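PDB 3GAA: proteasome assembly chaperone family protein from Thermoplasma acidophilum, which is of unknown function but belongs to the PAC2 family and may, like its relatives, act as a chaperone in proteasome assembly. Local coordinates for residues V69-G72 and G73-R76; K145-L148 and D149-K153. All coordinates share one frame; numbering follows the deposited sequence.

Contact 1. Residues V69-G72 and G73-R76; sequences VFVG and GKLR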
ATOM      1  N   VAL A  69     -31.283 -16.239   9.479  1.00 35.31           N
ATOM      2  CA  VAL A  69     -32.345 -16.752  10.359  1.00 35.29           C
ATOM      3  C   VAL A  69     -33.740 -16.332   9.888  1.00 35.14           C
ATOM      4  O   VAL A  69     -33.970 -15.207   9.499  1.00 35.08           O
ATOM      5  CB  VAL A  69     -32.120 -16.459  11.849  1.00 35.15           C
ATOM      6  CG1 VAL A  69     -31.085 -15.408  12.042  1.00 35.85           C
ATOM      7  CG2 VAL A  69     -33.417 -16.092  12.506  1.00 35.31           C
ATOM      8  N   PHE A  70     -34.649 -17.290   9.863  1.00 35.74           N
ATOM      9  CA  PHE A  70     -36.002 -17.072   9.402  1.00 36.47           C
ATOM     10  C   PHE A  70     -36.995 -17.733  10.355  1.00 37.99           C
ATOM     11  O   PHE A  70     -38.077 -18.122   9.936  1.00 39.14           O
ATOM     12  CB  PHE A  70     -36.140 -17.653   8.008  1.00 36.07           C
ATOM     13  CG  PHE A  70     -37.440 -17.336   7.337  1.00 34.56           C
ATOM     14  CD1 PHE A  70     -37.845 -16.023   7.162  1.00 32.93           C
ATOM     15  CD2 PHE A  70     -38.257 -18.371   6.829  1.00 33.61           C
ATOM     16  CE1 PHE A  70     -39.071 -15.731   6.503  1.00 32.58           C
ATOM     17  CE2 PHE A  70     -39.465 -18.096   6.176  1.00 31.45           C
ATOM     18  CZ  PHE A  70     -39.872 -16.767   6.016  1.00 32.24           C
ATOM     19  N   VAL A  71     -36.646 -17.857  11.638  1.00 39.38           N
ATOM     20  CA  VAL A  71     -37.527 -18.520  12.586  1.00 40.25           C
ATOM     21  C   VAL A  71     -38.639 -17.552  12.852  1.00 41.44           C
ATOM     22  O   VAL A  71     -38.422 -16.331  12.896  1.00 42.32           O
ATOM     23  CB  VAL A  71     -36.826 -18.940  13.897  1.00 40.39           C
ATOM     24  CG1 VAL A  71     -36.563 -17.722  14.794  1.00 40.69           C
ATOM     25  CG2 VAL A  71     -37.655 -20.034  14.617  1.00 39.78           C
ATOM     26  N   GLY A  72     -39.839 -18.101  12.996  1.00 42.58           N
ATOM     27  CA  GLY A  72     -41.053 -17.311  13.032  1.00 43.33           C
ATOM     28  C   GLY A  72     -41.271 -16.436  11.798  1.00 44.20           C
ATOM     29  O   GLY A  72     -41.829 -15.336  11.917  1.00 45.69           O
ATOM     30  N   GLY A  73     -40.830 -16.879  10.620  1.00 44.30           N
ATOM     31  CA  GLY A  73     -41.011 -16.100   9.393  1.00 44.42           C
ATOM     32  C   GLY A  73     -40.527 -14.641   9.420  1.00 44.76           C
ATOM     33  O   GLY A  73     -41.049 -13.796   8.687  1.00 44.95           O
ATOM     34  N   LYS A  74     -39.526 -14.341  10.242  1.00 44.54           N
ATOM     35  CA  LYS A  74     -38.929 -13.019  10.234  1.00 45.07           C
ATOM     36  C   LYS A  74     -37.532 -13.219   9.675  1.00 43.26           C
ATOM     37  O   LYS A  74     -36.672 -13.782  10.337  1.00 43.06           O
ATOM     38  CB  LYS A  74     -38.901 -12.392  11.653  1.00 45.76           C
ATOM     39  CG  LYS A  74     -40.073 -12.883  12.579  1.00 50.14           C
ATOM     40  CD  LYS A  74     -40.063 -12.280  14.047  1.00 55.31           C
ATOM     41  CE  LYS A  74     -38.782 -12.652  14.899  1.00 57.44           C
ATOM     42  NZ  LYS A  74     -38.755 -14.077  15.507  1.00 59.64           N
ATOM     43  N   LEU A  75     -37.301 -12.805   8.442  1.00 41.41           N
ATOM     44  CA  LEU A  75     -35.947 -12.910   7.898  1.00 40.15           C
ATOM     45  C   LEU A  75     -34.973 -11.929   8.580  1.00 39.52           C
ATOM     46  O   LEU A  75     -35.223 -10.740   8.651  1.00 38.89           O
ATOM     47  CB  LEU A  75     -35.973 -12.677   6.394  1.00 39.59           C
ATOM     48  CG  LEU A  75     -34.717 -13.026   5.605  1.00 38.83           C
ATOM     49  CD1 LEU A  75     -34.410 -14.517   5.801  1.00 39.13           C
ATOM     50  CD2 LEU A  75     -34.887 -12.662   4.125  1.00 34.36           C
ATOM     51  N   ARG A  76     -33.870 -12.420   9.116  1.00 39.07           N
ATOM     52  CA  ARG A  76     -32.799 -11.516   9.482  1.00 39.19           C
ATOM     53  C   ARG A  76     -31.414 -12.101   9.493  1.00 39.50           C
ATOM     54  O   ARG A  76     -31.193 -13.310   9.592  1.00 39.63           O
ATOM     55  CB  ARG A  76     -33.004 -10.811  10.809  1.00 39.07           C
ATOM     56  CG  ARG A  76     -34.033 -11.309  11.707  1.00 39.77           C
ATOM     57  CD  ARG A  76     -33.662 -12.522  12.441  1.00 41.38           C
ATOM     58  NE  ARG A  76     -34.899 -13.270  12.669  1.00 43.94           N
ATOM     59  CZ  ARG A  76     -35.209 -13.994  13.734  1.00 45.80           C
ATOM     60  NH1 ARG A  76     -36.375 -14.628  13.726  1.00 49.26           N
ATOM     61  NH2 ARG A  76     -34.383 -14.127  14.767  1.00 44.23           N
TER

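Contact 2. Residues K145-L148 and D149-K153; sequences KPKL and DKFKK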
ATOM      1  N   LYS A 145     -12.408  -5.407  40.803  1.00 41.57           N
ATOM      2  CA  LYS A 145     -12.611  -5.380  42.251  1.00 41.64           C
ATOM      3  C   LYS A 145     -13.541  -4.264  42.682  1.00 40.75           C
ATOM      4  O   LYS A 145     -14.529  -4.481  43.366  1.00 40.56           O
ATOM      5  CB  LYS A 145     -11.281  -5.259  42.999  1.00 42.25           C
ATOM      6  CG  LYS A 145     -10.716  -6.597  43.510  1.00 46.54           C
ATOM      7  CD  LYS A 145      -9.802  -6.407  44.790  1.00 52.75           C
ATOM      8  CE  LYS A 145      -9.387  -7.774  45.483  1.00 55.04           C
ATOM      9  NZ  LYS A 145      -8.072  -8.392  45.015  1.00 57.36           N
ATOM     10  N   PRO A 146     -13.243  -3.057  42.288  1.00 39.62           N
ATOM     11  CA  PRO A 146     -14.140  -2.002  42.739  1.00 40.07           C
ATOM     12  C   PRO A 146     -15.644  -2.200  42.355  1.00 40.61           C
ATOM     13  O   PRO A 146     -16.553  -1.954  43.185  1.00 40.00           O
ATOM     14  CB  PRO A 146     -13.553  -0.752  42.098  1.00 39.95           C
ATOM     15  CG  PRO A 146     -12.169  -1.125  41.761  1.00 40.53           C
ATOM     16  CD  PRO A 146     -12.127  -2.573  41.487  1.00 39.38           C
ATOM     17  N   LYS A 147     -15.891  -2.642  41.122  1.00 41.07           N
ATOM     18  CA  LYS A 147     -17.223  -3.048  40.716  1.00 41.92           C
ATOM     19  C   LYS A 147     -17.717  -4.260  41.542  1.00 41.95           C
ATOM     20  O   LYS A 147     -18.789  -4.206  42.154  1.00 41.53           O
ATOM     21  CB  LYS A 147     -17.268  -3.331  39.215  1.00 42.21           C
ATOM     22  CG  LYS A 147     -17.494  -2.077  38.345  1.00 45.31           C
ATOM     23  CD  LYS A 147     -19.014  -1.804  38.148  1.00 48.88           C
ATOM     24  CE  LYS A 147     -19.305  -0.533  37.340  1.00 49.25           C
ATOM     25  NZ  LYS A 147     -20.730  -0.471  36.854  1.00 49.62           N
ATOM     26  N   LEU A 148     -16.937  -5.337  41.572  1.00 42.20           N
ATOM     27  CA  LEU A 148     -17.310  -6.538  42.341  1.00 42.80           C
ATOM     28  C   LEU A 148     -17.756  -6.222  43.763  1.00 44.04           C
ATOM     29  O   LEU A 148     -18.657  -6.855  44.285  1.00 44.76           O
ATOM     30  CB  LEU A 148     -16.136  -7.505  42.438  1.00 42.38           C
ATOM     31  CG  LEU A 148     -15.948  -8.493  41.326  1.00 39.52           C
ATOM     32  CD1 LEU A 148     -14.771  -9.363  41.659  1.00 38.58           C
ATOM     33  CD2 LEU A 148     -17.187  -9.306  41.224  1.00 38.18           C
ATOM     34  N   ASP A 149     -17.116  -5.233  44.370  1.00 45.43           N
ATOM     35  CA  ASP A 149     -17.400  -4.820  45.727  1.00 46.55           C
ATOM     36  C   ASP A 149     -18.714  -4.091  45.867  1.00 46.42           C
ATOM     37  O   ASP A 149     -19.446  -4.396  46.788  1.00 47.81           O
ATOM     38  CB  ASP A 149     -16.228  -3.995  46.274  1.00 47.32           C
ATOM     39  CG  ASP A 149     -15.002  -4.901  46.698  1.00 51.73           C
ATOM     40  OD1 ASP A 149     -14.781  -6.019  46.105  1.00 54.47           O
ATOM     41  OD2 ASP A 149     -14.261  -4.490  47.645  1.00 57.63           O
ATOM     42  N   LYS A 150     -19.029  -3.159  44.966  1.00 46.26           N
ATOM     43  CA  LYS A 150     -20.381  -2.589  44.882  1.00 45.69           C
ATOM     44  C   LYS A 150     -21.413  -3.699  44.682  1.00 44.62           C
ATOM     45  O   LYS A 150     -22.337  -3.845  45.460  1.00 44.29           O
ATOM     46  CB  LYS A 150     -20.500  -1.606  43.723  1.00 46.25           C
ATOM     47  CG  LYS A 150     -19.635  -0.329  43.814  1.00 49.43           C
ATOM     48  CD  LYS A 150     -20.184   0.836  42.895  1.00 53.80           C
ATOM     49  CE  LYS A 150     -19.085   1.649  42.110  1.00 55.91           C
ATOM     50  NZ  LYS A 150     -18.889   1.153  40.643  1.00 57.53           N
ATOM     51  N   PHE A 151     -21.227  -4.509  43.651  1.00 43.86           N
ATOM     52  CA  PHE A 151     -22.139  -5.624  43.361  1.00 43.12           C
ATOM     53  C   PHE A 151     -22.391  -6.578  44.488  1.00 43.08           C
ATOM     54  O   PHE A 151     -23.388  -7.271  44.485  1.00 42.44           O
ATOM     55  CB  PHE A 151     -21.632  -6.457  42.191  1.00 42.89           C
ATOM     56  CG  PHE A 151     -21.673  -5.759  40.866  1.00 40.86           C
ATOM     57  CD1 PHE A 151     -22.314  -4.542  40.701  1.00 40.06           C
ATOM     58  CD2 PHE A 151     -21.077  -6.359  39.764  1.00 40.24           C
ATOM     59  CE1 PHE A 151     -22.349  -3.917  39.463  1.00 40.92           C
ATOM     60  CE2 PHE A 151     -21.096  -5.745  38.520  1.00 41.11           C
ATOM     61  CZ  PHE A 151     -21.723  -4.516  38.368  1.00 42.10           C
ATOM     62  N   LYS A 152     -21.481  -6.623  45.437  1.00 44.14           N
ATOM     63  CA  LYS A 152     -21.565  -7.564  46.559  1.00 45.35           C
ATOM     64  C   LYS A 152     -22.559  -7.119  47.632  1.00 44.84           C
ATOM     65  O   LYS A 152     -23.288  -7.920  48.208  1.00 44.54           O
ATOM     66  CB  LYS A 152     -20.212  -7.668  47.213  1.00 46.09           C
ATOM     67  CG  LYS A 152     -20.035  -8.930  47.996  1.00 49.93           C
ATOM     68  CD  LYS A 152     -18.613  -9.510  47.792  1.00 54.38           C
ATOM     69  CE  LYS A 152     -18.286  -9.884  46.297  1.00 54.02           C
ATOM     70  NZ  LYS A 152     -16.807  -9.929  46.072  1.00 51.59           N
ATOM     71  N   LYS A 153     -22.585  -5.822  47.897  1.00 44.44           N
ATOM     72  CA  LYS A 153     -23.636  -5.251  48.720  1.00 44.13           C
ATOM     73  C   LYS A 153     -24.981  -5.461  48.021  1.00 43.61           C
ATOM     74  O   LYS A 153     -26.013  -5.380  48.653  1.00 44.26           O
ATOM     75  CB  LYS A 153     -23.393  -3.760  48.954  1.00 44.11           C
ATOM     76  CG  LYS A 153     -22.031  -3.430  49.575  1.00 46.34           C
ATOM     77  CD  LYS A 153     -21.523  -1.984  49.232  1.00 49.83           C
ATOM     78  CE  LYS A 153     -19.990  -1.981  48.796  1.00 52.66           C
ATOM     79  NZ  LYS A 153     -19.359  -0.624  48.414  1.00 53.58           N
TER

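Contact 1. Residues V69-G72 and G73-R76
Val-69 and Arg-76 face each other as a hydrogen-bonded antiparallel pair, with Val-69 N 2.9 Å from Arg-76 O and Arg-76 N 2.8 Å from Val-69 O, and between them the chain reverses through Gly-72 and Gly-73. Both glycines have positive phi, as in a type I' or III' turn, and the turn is closed loosely by a weak bond from Lys-74 N to Val-71 O. Beyond the backbone, one set of contacts gathers round the Arg-76 guanidinium, the other round the Phe-70 ring. The guanidinium lies with one face against CG2 of Val-69, the two side chains crossing at a slant. Arg-76 NE donates to Lys-74 O at 3.0 Å with an N-H...O angle of 160°; the acceptor is near the guanidinium plane, although the donor stands above the carbonyl plane. Arg-76 NH1 lies 2.8 Å from Val-71 O, and NH2 forms a salt bridge with Glu-95. In Phe-70, CG is anti to the backbone N (chi1 -172°), which brings the ring alongside Gly-73. Gly-73 CA makes a CH-pi contact over one ring face, 3.7 Å from the centroid, while the backbone N and CA of Leu-75 lie at the ring edge, and Leu-75 CB is 3.9 Å from Phe-70 CD1. Phe-70 and Leu-75 both pack on Ala-143 of a neighbouring subunit, whereas Val-69 and Val-71 touch Ile-233 of helix 219-243. The chemistry implies a hairpin turn in which the bond to Lys-74 O and the Glu-95 salt bridge probably limit rotation of the guanidinium, while Phe-70 and Leu-75 offer an apolar surface to the next subunit.

Contact 2. Residues K145-L148 and D149-K153
Lys-147 and Phe-151 both set CG beside the backbone N and anti to the carbonyl carbon (chi1 -85° and -68°), and a bend at chi2 of the lysine (-88°) swings its aliphatic run past the ring one helical turn on. The two side chains meet obliquely, Lys-147 CD lying 3.8 Å from Phe-151 CZ. At the other end of the ring, Lys-147 O sits over one face, 3.5 Å from Phe-151 CG, while it accepts the helical bond from Phe-151 N at 2.9 Å. The same i to i+4 bonding runs from Asp-149 N to Lys-145 O and, longer at 3.3 Å, from Lys-150 N to Pro-146 O. Lys-150 NZ comes to 3.7 Å from Lys-147 CE. The NZ atoms of Lys-147 and Lys-150 are 4.5 Å apart, a like-charge proximity that Glu-121, salt-bridged to Lys-147 NZ, probably eases; Tyr-210 OH also bonds that amine. An alanine in place of Phe-151 would probably leave Lys-147 CD without its aromatic neighbour and Phe-185, whose ring meets this one at a tilt, without its mate. On another side, Lys-145 and Leu-148 pack on Gly-73 of a neighbouring subunit. This is the i to i+4 pattern of an alpha-helix, here the connecting helix of a beta-alpha-beta unit between parallel strands 140-142 and 157-158.

Contacts 1 and 2 lie on opposite sides of the chain's centre, 40 Å apart between centres and about 28 Å between nearest atoms, and share no secondary-structure element. Each is partly buried, with more buried residues in the loop of contact 1 and more exposed ones on the helix of contact 2. The loop is braced by an arginine beside the turn and touched on its valine side by helix 219-243, whereas the helix relies on its regular backbone bonds and a lysine tethered to Glu-121 and Tyr-210. Assembly relates the two regions: Gly-73 of contact 1 is the residue that, in a neighbouring subunit, meets Lys-145 and Leu-148 of contact 2.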